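Type I modular polyketide synthase (Streptomyces albus subsp. albus, PDB 6IYR) probably transfers an acyl extender unit, consistent with methylmalonyl, from coenzyme A to the carrier protein of module 8 in salinomycin assembly. Local coordinates at residues P42-A47 against A78-R83; L104-E109 against A114-G119; P213-G218 against R389-F394; D381-L386 against V405-T410. All coordinates share one frame; numbering follows the deposited sequence.

Contact 1. Residues P42-A47 against A78-R83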
# COMPACT_ATOMS: atom_id res chain seq x y z
N PRO A 42 -15.36 -2.61 16.67
CA PRO A 42 -16.16 -2.11 15.58
C PRO A 42 -17.61 -2.52 15.74
O PRO A 42 -17.88 -3.70 16.00
CB PRO A 42 -15.56 -2.81 14.35
CG PRO A 42 -15.05 -4.09 14.89
CD PRO A 42 -14.54 -3.76 16.26
N TRP A 43 -18.54 -1.59 15.54
CA TRP A 43 -19.92 -1.97 15.36
C TRP A 43 -20.27 -1.61 13.95
O TRP A 43 -20.03 -0.46 13.53
CB TRP A 43 -20.85 -1.18 16.30
CG TRP A 43 -20.76 -1.54 17.75
CD1 TRP A 43 -19.91 -2.42 18.34
CD2 TRP A 43 -21.54 -0.95 18.81
NE1 TRP A 43 -20.12 -2.44 19.72
CE2 TRP A 43 -21.11 -1.53 20.02
CE3 TRP A 43 -22.57 -0.02 18.84
CZ2 TRP A 43 -21.67 -1.18 21.25
CZ3 TRP A 43 -23.11 0.35 20.08
CH2 TRP A 43 -22.65 -0.22 21.25
N THR A 44 -20.88 -2.55 13.24
CA THR A 44 -21.23 -2.35 11.86
C THR A 44 -22.74 -2.22 11.72
O THR A 44 -23.50 -2.83 12.44
CB THR A 44 -20.73 -3.51 10.97
OG1 THR A 44 -21.30 -4.75 11.39
CG2 THR A 44 -19.24 -3.62 11.08
N VAL A 45 -23.16 -1.35 10.83
CA VAL A 45 -24.55 -1.29 10.49
C VAL A 45 -24.67 -1.08 8.98
O VAL A 45 -23.72 -0.59 8.35
CB VAL A 45 -25.20 -0.14 11.28
CG1 VAL A 45 -24.65 1.20 10.82
CG2 VAL A 45 -26.71 -0.20 11.14
N SER A 46 -25.78 -1.50 8.39
CA SER A 46 -26.04 -1.19 6.99
C SER A 46 -27.53 -0.99 6.71
O SER A 46 -28.36 -1.49 7.43
CB SER A 46 -25.53 -2.31 6.12
OG SER A 46 -25.97 -3.54 6.64
N ALA A 47 -27.84 -0.33 5.61
CA ALA A 47 -29.22 -0.19 5.17
C ALA A 47 -29.25 -0.12 3.66
O ALA A 47 -28.22 -0.16 2.99
CB ALA A 47 -29.82 1.09 5.76
N ALA A 78 -23.50 -9.29 17.65
CA ALA A 78 -24.90 -9.30 17.33
C ALA A 78 -25.17 -8.57 16.05
O ALA A 78 -26.15 -8.83 15.37
CB ALA A 78 -25.66 -8.65 18.46
N LEU A 79 -24.36 -7.57 15.75
CA LEU A 79 -24.57 -6.78 14.56
C LEU A 79 -24.15 -7.51 13.29
O LEU A 79 -24.72 -7.29 12.24
CB LEU A 79 -23.88 -5.41 14.68
CG LEU A 79 -24.46 -4.40 15.66
CD1 LEU A 79 -23.50 -3.27 15.94
CD2 LEU A 79 -25.79 -3.87 15.18
N THR A 80 -23.15 -8.38 13.40
CA THR A 80 -22.63 -9.13 12.26
C THR A 80 -23.11 -10.57 12.14
O THR A 80 -24.30 -10.84 12.28
CB THR A 80 -21.09 -9.08 12.17
OG1 THR A 80 -20.50 -9.60 13.36
CG2 THR A 80 -20.61 -7.67 11.96
N ARG A 81 -22.16 -11.46 11.86
CA ARG A 81 -22.34 -12.90 11.65
C ARG A 81 -23.20 -13.24 10.43
O ARG A 81 -22.88 -12.86 9.30
CB ARG A 81 -22.96 -13.53 12.90
CG ARG A 81 -22.06 -13.49 14.12
CD ARG A 81 -22.66 -14.16 15.35
NE ARG A 81 -21.79 -14.04 16.52
CZ ARG A 81 -22.12 -14.43 17.74
NH1 ARG A 81 -23.30 -14.98 17.96
NH2 ARG A 81 -21.26 -14.28 18.74
N SER A 82 -24.28 -13.97 10.67
CA SER A 82 -25.15 -14.42 9.59
C SER A 82 -25.77 -13.30 8.76
O SER A 82 -25.91 -13.45 7.55
CB SER A 82 -26.27 -15.29 10.16
OG SER A 82 -27.13 -14.54 11.01
N ARG A 83 -26.13 -12.19 9.39
CA ARG A 83 -26.79 -11.12 8.63
C ARG A 83 -25.93 -10.62 7.47
O ARG A 83 -24.75 -10.28 7.64
CB ARG A 83 -27.15 -9.96 9.55
CG ARG A 83 -28.21 -10.30 10.59
CD ARG A 83 -28.60 -9.13 11.48
NE ARG A 83 -29.57 -9.52 12.50
CZ ARG A 83 -29.99 -8.72 13.47
NH1 ARG A 83 -29.53 -7.48 13.56
NH2 ARG A 83 -30.87 -9.16 14.36

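Contact 2. Residues L104-E109 against A114-G119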
# COMPACT_ATOMS: atom_id res chain seq x y z
N LEU A 104 -21.94 7.19 17.32
CA LEU A 104 -23.25 6.95 16.73
C LEU A 104 -24.08 8.22 16.52
O LEU A 104 -24.90 8.30 15.62
CB LEU A 104 -24.04 5.97 17.55
CG LEU A 104 -23.52 4.54 17.52
CD1 LEU A 104 -24.02 3.75 18.71
CD2 LEU A 104 -23.90 3.85 16.23
N ASP A 105 -23.95 9.18 17.41
CA ASP A 105 -24.72 10.39 17.27
C ASP A 105 -24.20 11.14 16.05
O ASP A 105 -24.99 11.71 15.28
CB ASP A 105 -24.57 11.24 18.52
CG ASP A 105 -25.60 10.87 19.62
OD1 ASP A 105 -26.51 10.04 19.39
OD2 ASP A 105 -25.52 11.46 20.70
N ALA A 106 -22.88 11.14 15.86
CA ALA A 106 -22.29 11.76 14.67
C ALA A 106 -22.74 11.04 13.40
O ALA A 106 -23.14 11.67 12.43
CB ALA A 106 -20.79 11.82 14.77
N LEU A 107 -22.71 9.72 13.42
CA LEU A 107 -23.15 8.95 12.28
C LEU A 107 -24.61 9.25 11.97
O LEU A 107 -25.00 9.41 10.81
CB LEU A 107 -22.93 7.45 12.55
CG LEU A 107 -23.28 6.48 11.43
CD1 LEU A 107 -22.50 6.79 10.15
CD2 LEU A 107 -23.00 5.07 11.92
N ALA A 108 -25.44 9.40 13.00
CA ALA A 108 -26.87 9.53 12.74
C ALA A 108 -27.17 10.92 12.23
O ALA A 108 -28.16 11.11 11.55
CB ALA A 108 -27.70 9.21 13.98
N GLU A 109 -26.28 11.87 12.47
CA GLU A 109 -26.48 13.24 12.03
C GLU A 109 -25.65 13.60 10.80
O GLU A 109 -25.40 14.76 10.54
CB GLU A 109 -26.12 14.22 13.16
CG GLU A 109 -27.17 14.32 14.26
CD GLU A 109 -26.56 14.32 15.66
OE1 GLU A 109 -25.46 14.88 15.84
OE2 GLU A 109 -27.18 13.73 16.57
N ALA A 114 -13.84 11.16 14.36
CA ALA A 114 -12.97 10.02 14.61
C ALA A 114 -13.77 8.78 14.96
O ALA A 114 -14.85 8.87 15.56
CB ALA A 114 -12.00 10.37 15.72
N GLY A 115 -13.32 7.63 14.47
CA GLY A 115 -14.02 6.36 14.67
C GLY A 115 -15.40 6.26 14.06
O GLY A 115 -16.13 5.33 14.34
N VAL A 116 -15.77 7.22 13.23
CA VAL A 116 -16.95 7.09 12.40
C VAL A 116 -16.57 6.91 10.94
O VAL A 116 -16.01 7.81 10.35
CB VAL A 116 -17.83 8.34 12.49
CG1 VAL A 116 -19.04 8.18 11.57
CG2 VAL A 116 -18.30 8.54 13.93
N ILE A 117 -17.00 5.81 10.35
CA ILE A 117 -16.78 5.55 8.92
C ILE A 117 -18.10 5.24 8.23
O ILE A 117 -18.85 4.40 8.70
CB ILE A 117 -15.81 4.36 8.72
CG1 ILE A 117 -14.53 4.58 9.54
CG2 ILE A 117 -15.46 4.20 7.26
CD1 ILE A 117 -14.63 4.02 10.94
N GLU A 118 -18.33 5.83 7.07
CA GLU A 118 -19.57 5.62 6.32
C GLU A 118 -19.25 5.60 4.82
O GLU A 118 -18.38 6.34 4.35
CB GLU A 118 -20.58 6.73 6.64
CG GLU A 118 -21.59 7.05 5.54
CD GLU A 118 -21.09 8.10 4.57
OE1 GLU A 118 -21.74 8.29 3.52
OE2 GLU A 118 -20.08 8.77 4.85
N GLY A 119 -19.95 4.76 4.08
CA GLY A 119 -19.81 4.74 2.63
C GLY A 119 -20.79 3.75 2.05
O GLY A 119 -21.43 3.00 2.80

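Contact 3. Residues P213-G218 against R389-F394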
# COMPACT_ATOMS: atom_id res chain seq x y z
N PRO A 213 -6.54 -11.16 -2.10
CA PRO A 213 -6.44 -10.32 -3.28
C PRO A 213 -6.93 -11.00 -4.54
O PRO A 213 -6.51 -12.10 -4.82
CB PRO A 213 -4.93 -10.00 -3.38
CG PRO A 213 -4.24 -10.86 -2.37
CD PRO A 213 -5.25 -11.70 -1.65
N ALA A 214 -7.60 -10.26 -5.40
CA ALA A 214 -7.87 -10.72 -6.76
C ALA A 214 -6.73 -10.43 -7.72
O ALA A 214 -6.64 -11.03 -8.80
CB ALA A 214 -9.13 -10.07 -7.29
N ALA A 215 -5.88 -9.48 -7.35
CA ALA A 215 -4.66 -9.20 -8.09
C ALA A 215 -3.73 -8.31 -7.27
O ALA A 215 -4.17 -7.66 -6.31
CB ALA A 215 -5.00 -8.54 -9.43
N VAL A 216 -2.45 -8.39 -7.60
CA VAL A 216 -1.42 -7.53 -7.03
C VAL A 216 -0.71 -6.68 -8.10
O VAL A 216 -0.54 -7.06 -9.28
CB VAL A 216 -0.37 -8.28 -6.19
CG1 VAL A 216 -1.05 -9.11 -5.08
CG2 VAL A 216 0.48 -9.19 -7.08
N ILE A 217 -0.36 -5.48 -7.69
CA ILE A 217 0.42 -4.59 -8.51
C ILE A 217 1.49 -3.97 -7.64
O ILE A 217 1.27 -3.66 -6.48
CB ILE A 217 -0.38 -3.54 -9.29
CG1 ILE A 217 -1.21 -2.67 -8.36
CG2 ILE A 217 -1.23 -4.19 -10.36
CD1 ILE A 217 -1.90 -1.56 -9.11
N GLY A 218 2.65 -3.81 -8.22
CA GLY A 218 3.80 -3.28 -7.50
C GLY A 218 4.42 -2.13 -8.28
O GLY A 218 4.22 -2.00 -9.51
N ARG A 389 -11.10 -4.23 -16.40
CA ARG A 389 -11.55 -5.53 -15.99
C ARG A 389 -12.52 -5.51 -14.81
O ARG A 389 -12.91 -6.57 -14.33
CB ARG A 389 -10.34 -6.42 -15.73
CG ARG A 389 -9.55 -6.65 -17.03
CD ARG A 389 -8.17 -7.17 -16.75
NE ARG A 389 -8.19 -8.45 -16.06
CZ ARG A 389 -8.23 -9.63 -16.70
NH1 ARG A 389 -8.24 -9.63 -18.02
NH2 ARG A 389 -8.25 -10.79 -16.04
N GLY A 390 -13.02 -4.34 -14.42
CA GLY A 390 -14.08 -4.27 -13.41
C GLY A 390 -13.65 -4.34 -11.96
O GLY A 390 -14.49 -4.49 -11.09
N HIS A 391 -12.37 -4.21 -11.65
CA HIS A 391 -11.98 -4.19 -10.27
C HIS A 391 -12.45 -2.88 -9.63
O HIS A 391 -12.43 -1.84 -10.26
CB HIS A 391 -10.48 -4.31 -10.15
CG HIS A 391 -9.95 -5.65 -10.51
ND1 HIS A 391 -9.69 -6.62 -9.58
CD2 HIS A 391 -9.61 -6.18 -11.72
CE1 HIS A 391 -9.23 -7.70 -10.19
NE2 HIS A 391 -9.21 -7.46 -11.49
N GLY A 392 -12.97 -2.97 -8.40
CA GLY A 392 -13.67 -1.83 -7.80
C GLY A 392 -12.94 -1.23 -6.63
O GLY A 392 -13.30 -0.15 -6.15
N ALA A 393 -11.97 -1.96 -6.09
CA ALA A 393 -11.26 -1.50 -4.90
C ALA A 393 -9.77 -1.76 -4.97
O ALA A 393 -9.34 -2.86 -5.33
CB ALA A 393 -11.82 -2.12 -3.64
N PHE A 394 -9.01 -0.72 -4.64
CA PHE A 394 -7.57 -0.79 -4.55
C PHE A 394 -7.09 -0.50 -3.15
O PHE A 394 -7.34 0.57 -2.58
CB PHE A 394 -6.96 0.25 -5.50
CG PHE A 394 -7.23 -0.05 -6.93
CD1 PHE A 394 -8.44 0.27 -7.49
CD2 PHE A 394 -6.27 -0.67 -7.73
CE1 PHE A 394 -8.72 -0.06 -8.81
CE2 PHE A 394 -6.51 -0.89 -9.07
CZ PHE A 394 -7.75 -0.65 -9.59

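Contact 4. Residues D381-L386 against V405-T410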
# COMPACT_ATOMS: atom_id res chain seq x y z
N ASP A 381 -0.95 2.55 -16.41
CA ASP A 381 -1.36 1.58 -17.37
C ASP A 381 -1.95 0.36 -16.70
O ASP A 381 -2.98 -0.12 -17.10
CB ASP A 381 -0.13 1.13 -18.10
CG ASP A 381 -0.28 1.20 -19.55
OD1 ASP A 381 0.41 2.05 -20.15
OD2 ASP A 381 -1.07 0.41 -20.09
N ALA A 382 -1.31 -0.10 -15.65
CA ALA A 382 -1.78 -1.24 -14.92
C ALA A 382 -3.12 -0.94 -14.28
O ALA A 382 -4.03 -1.74 -14.34
CB ALA A 382 -0.78 -1.63 -13.87
N VAL A 383 -3.25 0.24 -13.70
CA VAL A 383 -4.49 0.61 -13.06
C VAL A 383 -5.63 0.66 -14.07
O VAL A 383 -6.71 0.18 -13.81
CB VAL A 383 -4.38 1.94 -12.30
CG1 VAL A 383 -5.75 2.39 -11.82
CG2 VAL A 383 -3.43 1.81 -11.13
N ARG A 384 -5.36 1.21 -15.24
CA ARG A 384 -6.35 1.29 -16.29
C ARG A 384 -6.78 -0.10 -16.72
O ARG A 384 -7.93 -0.35 -16.94
CB ARG A 384 -5.83 2.10 -17.46
CG ARG A 384 -5.90 3.60 -17.24
CD ARG A 384 -5.35 4.38 -18.41
NE ARG A 384 -5.42 5.81 -18.18
CZ ARG A 384 -6.43 6.57 -18.55
NH1 ARG A 384 -6.43 7.86 -18.29
NH2 ARG A 384 -7.46 6.03 -19.17
N THR A 385 -5.82 -1.01 -16.83
CA THR A 385 -6.12 -2.38 -17.18
C THR A 385 -7.08 -3.00 -16.16
O THR A 385 -8.08 -3.61 -16.53
CB THR A 385 -4.82 -3.17 -17.22
OG1 THR A 385 -4.12 -2.75 -18.39
CG2 THR A 385 -5.05 -4.66 -17.31
N LEU A 386 -6.82 -2.77 -14.87
CA LEU A 386 -7.64 -3.38 -13.83
C LEU A 386 -9.04 -2.77 -13.75
O LEU A 386 -10.04 -3.48 -13.59
CB LEU A 386 -6.94 -3.33 -12.47
CG LEU A 386 -5.66 -4.14 -12.51
CD1 LEU A 386 -4.79 -3.93 -11.30
CD2 LEU A 386 -5.97 -5.61 -12.61
N VAL A 405 -3.13 8.82 -4.30
CA VAL A 405 -3.46 10.01 -5.12
C VAL A 405 -3.43 9.69 -6.61
O VAL A 405 -4.27 10.17 -7.38
CB VAL A 405 -2.48 11.16 -4.84
CG1 VAL A 405 -2.70 12.31 -5.83
CG2 VAL A 405 -2.67 11.64 -3.40
N GLY A 406 -2.44 8.92 -7.04
CA GLY A 406 -2.33 8.56 -8.45
C GLY A 406 -3.38 7.56 -8.91
O GLY A 406 -3.91 7.66 -10.01
N VAL A 407 -3.72 6.62 -8.04
CA VAL A 407 -4.85 5.72 -8.39
C VAL A 407 -6.14 6.54 -8.52
O VAL A 407 -6.89 6.42 -9.49
CB VAL A 407 -5.03 4.60 -7.35
CG1 VAL A 407 -6.25 3.71 -7.68
CG2 VAL A 407 -3.75 3.78 -7.23
N GLN A 408 -6.36 7.45 -7.56
CA GLN A 408 -7.58 8.25 -7.56
C GLN A 408 -7.67 9.14 -8.79
O GLN A 408 -8.75 9.27 -9.40
CB GLN A 408 -7.62 9.13 -6.30
CG GLN A 408 -8.94 9.88 -6.13
CD GLN A 408 -10.11 8.93 -5.91
OE1 GLN A 408 -10.97 8.76 -6.78
NE2 GLN A 408 -10.09 8.24 -4.79
N GLU A 409 -6.53 9.66 -9.22
CA GLU A 409 -6.48 10.48 -10.43
C GLU A 409 -6.85 9.66 -11.67
O GLU A 409 -7.52 10.15 -12.59
CB GLU A 409 -5.07 11.08 -10.57
CG GLU A 409 -4.86 12.01 -11.77
CD GLU A 409 -3.46 12.63 -11.81
OE1 GLU A 409 -2.52 12.04 -12.41
OE2 GLU A 409 -3.31 13.74 -11.30
N THR A 410 -6.41 8.40 -11.74
CA THR A 410 -6.80 7.62 -12.91
C THR A 410 -8.24 7.12 -12.86
O THR A 410 -8.94 7.15 -13.88
CB THR A 410 -5.81 6.52 -13.33
OG1 THR A 410 -6.44 5.24 -13.29
CG2 THR A 410 -4.57 6.56 -12.56

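Contact 1. Residues P42-A47 against A78-R83
L79, at the end of helix 72-79, lies with its isobutyl group over the backbone of W43 and T44 on strand 41-47. The apolar part of the contact is narrow: L79 CD1 sits 3.4 Å from W43 CB and 3.7 Å from W43 CG, so the methyl touches the root of the tryptophan and not the far end of the indole. With CG beside its backbone N (chi1 -70°), L79 brings all four of its side-chain carbons round one strand carbonyl. L79 CB is 3.4 Å and L79 CD1 3.5 Å from T44 O, a van der Waals approach of CH groups to oxygen. The hydroxyl side is less certain. T44 OG1 comes within 3.1 Å of T80 CG2, the two side chains crossing at about a right angle, but T80 is poorly ordered and the short distance carries little weight. Polar ties are made with neighbours: W43 NE1 bonds to P72 O at the start of the same helix, and the W43 ring stacks with F100. Strand 41-47 is the outermost strand beside 88-94 in a three-stranded antiparallel sheet, and helix 72-79 meets it at W43 and T44, with helix 50-65 touching W43 and V45.

Contact 2. Residues L104-E109 against A114-G119
V116 and the L107 side chain join a helix to an edge strand in a small alpha/beta domain, a three-stranded antiparallel sheet with helices packed on it; this is consistent with the linker that precedes the acyltransferase core in modular polyketide synthases. A short loop leads from helix 97-108 into strand 116-120, which runs roughly along the helix direction, the axes of the two short segments 8.7 Å apart and 27° from parallel. V116 straddles the gap with both methyls. Its CG1, anti to the backbone N (chi1 178°), goes to L107, where it lies 4.0 Å from L107 CD1 and nearly as close to L107 CB. The other branch serves the preceding helix residue: V116 CG2 is 4.2 Å from A106 CB. Strand alternation puts V116 and E118 on the helix side, while I117 between them faces the other way and packs on A439, E440 and T443 of helix 431-443. L107 also touches A57 of helix 50-65 and V92 of the central strand, so helix 97-108, helix 50-65 and the sheet come together at L107. At the far end the glutamate offers only its aliphatic base. The chain of E118 bends at chi2 (-89°) and takes the carboxylate away from the helix, leaving E118 CB 4.0 Å from L107 CD1.

Contact 3. Residues P213-G218 against R389-F394
H391 reaches A214 by a side chain whose CG lies beside its own backbone N (chi1 -70°) and whose ring is turned about perpendicular to the plane of CA, CB and CG (chi2 -96°). These two turns present the imidazole edge to A214 and A215. A214 CB lies close to the ring plane at that edge, 3.7 Å from H391 CE1 and 4.2 Å from H391 ND1. The next methyl comes in at a slant: A215 CB is 4.4 Å from H391 CE1. The ring is delivered by a helix ending, since G390, with positive phi, is the C-prime residue of a Schellman motif closing helix 379-388, and H391 follows directly. Between the two segments runs strand 129-132, the middle neighbour of both strands in the parallel sheet; H391 touches its V129. Farther along, G218 begins a GxSxG sequence that fits the nucleophile elbow of this family. Chemically the histidine combines a polar tie with an apolar edge contact. H391 ND1 bonds to R127 O, and since a carbonyl can only accept, ND1 must carry the proton. That bond would fix the ring's rotation and leave the CH edge at CE1 for the alanine methyls.

Contact 4. Residues D381-L386 against V405-T410
V383 faces V407 and T410 where helix 379-388 crosses helix 404-414, the short axes 10.0 Å apart and at 52° to each other. The T410 side chain is doubtfully placed, with an unusual first torsion and CG2 crowding its own helix backbone, so distances to it are tentative and the two valines carry the contact. Starting at the root, V383 CB lies 4.0 Å from T410 OG1 as modelled. The CG1 branch, held anti to the backbone N (chi1 172°), stands 4.4 Å from V407 CG1 and, less surely, 3.3 Å from T410 OG1. V383 CG2 ends 4.4 Å from V407 CG2, so both methyls meet the valine. R384 adds a looser touch from the side, its CG 4.3 Å from T410 OG1, and its chain carries on to a salt bridge between NE and E380. T410 OG1 is buried by this contact and has no partner in the model, but the orientation of the hydroxyl is doubtful. Behind V383, T385 OG1 bonds at 3.1 Å to D381 O, holding the hydroxyl back against its own helix; the ordinary helical bond from T385 N reaches the opposite face of that carbonyl plane. Helix 404-414 is the helix of a beta-alpha-beta crossover between the adjacent parallel strands 393-396 and 419-421, and V407 rests on T420 of the latter. On the other flank, A382 and L386 of helix 379-388 pack against L351 of strand 350-351, while T410 touches the P287 loop.

Overall arrangement
The four contacts form two pairs. Contacts 1 and 2 come first along the chain, their centres 15 Å apart, and share the antiparallel sheet of strands 41-47, 88-94 and 116-120; W43 touches L104 between them. Contacts 3 and 4 lie in the acyltransferase domain, centres 10 Å apart, with segments that alternate in sequence: helix 379-388, strand 393-396 and helix 404-414 follow one another, and F394 packs on both V407 and L386. Contact 2 comes within about 12 Å, nearest atoms, of each of contacts 3 and 4. The first pair belongs to a small alpha/beta unit, consistent with the linker subdomain, the second to the parallel-sheet core that probably carries the active site.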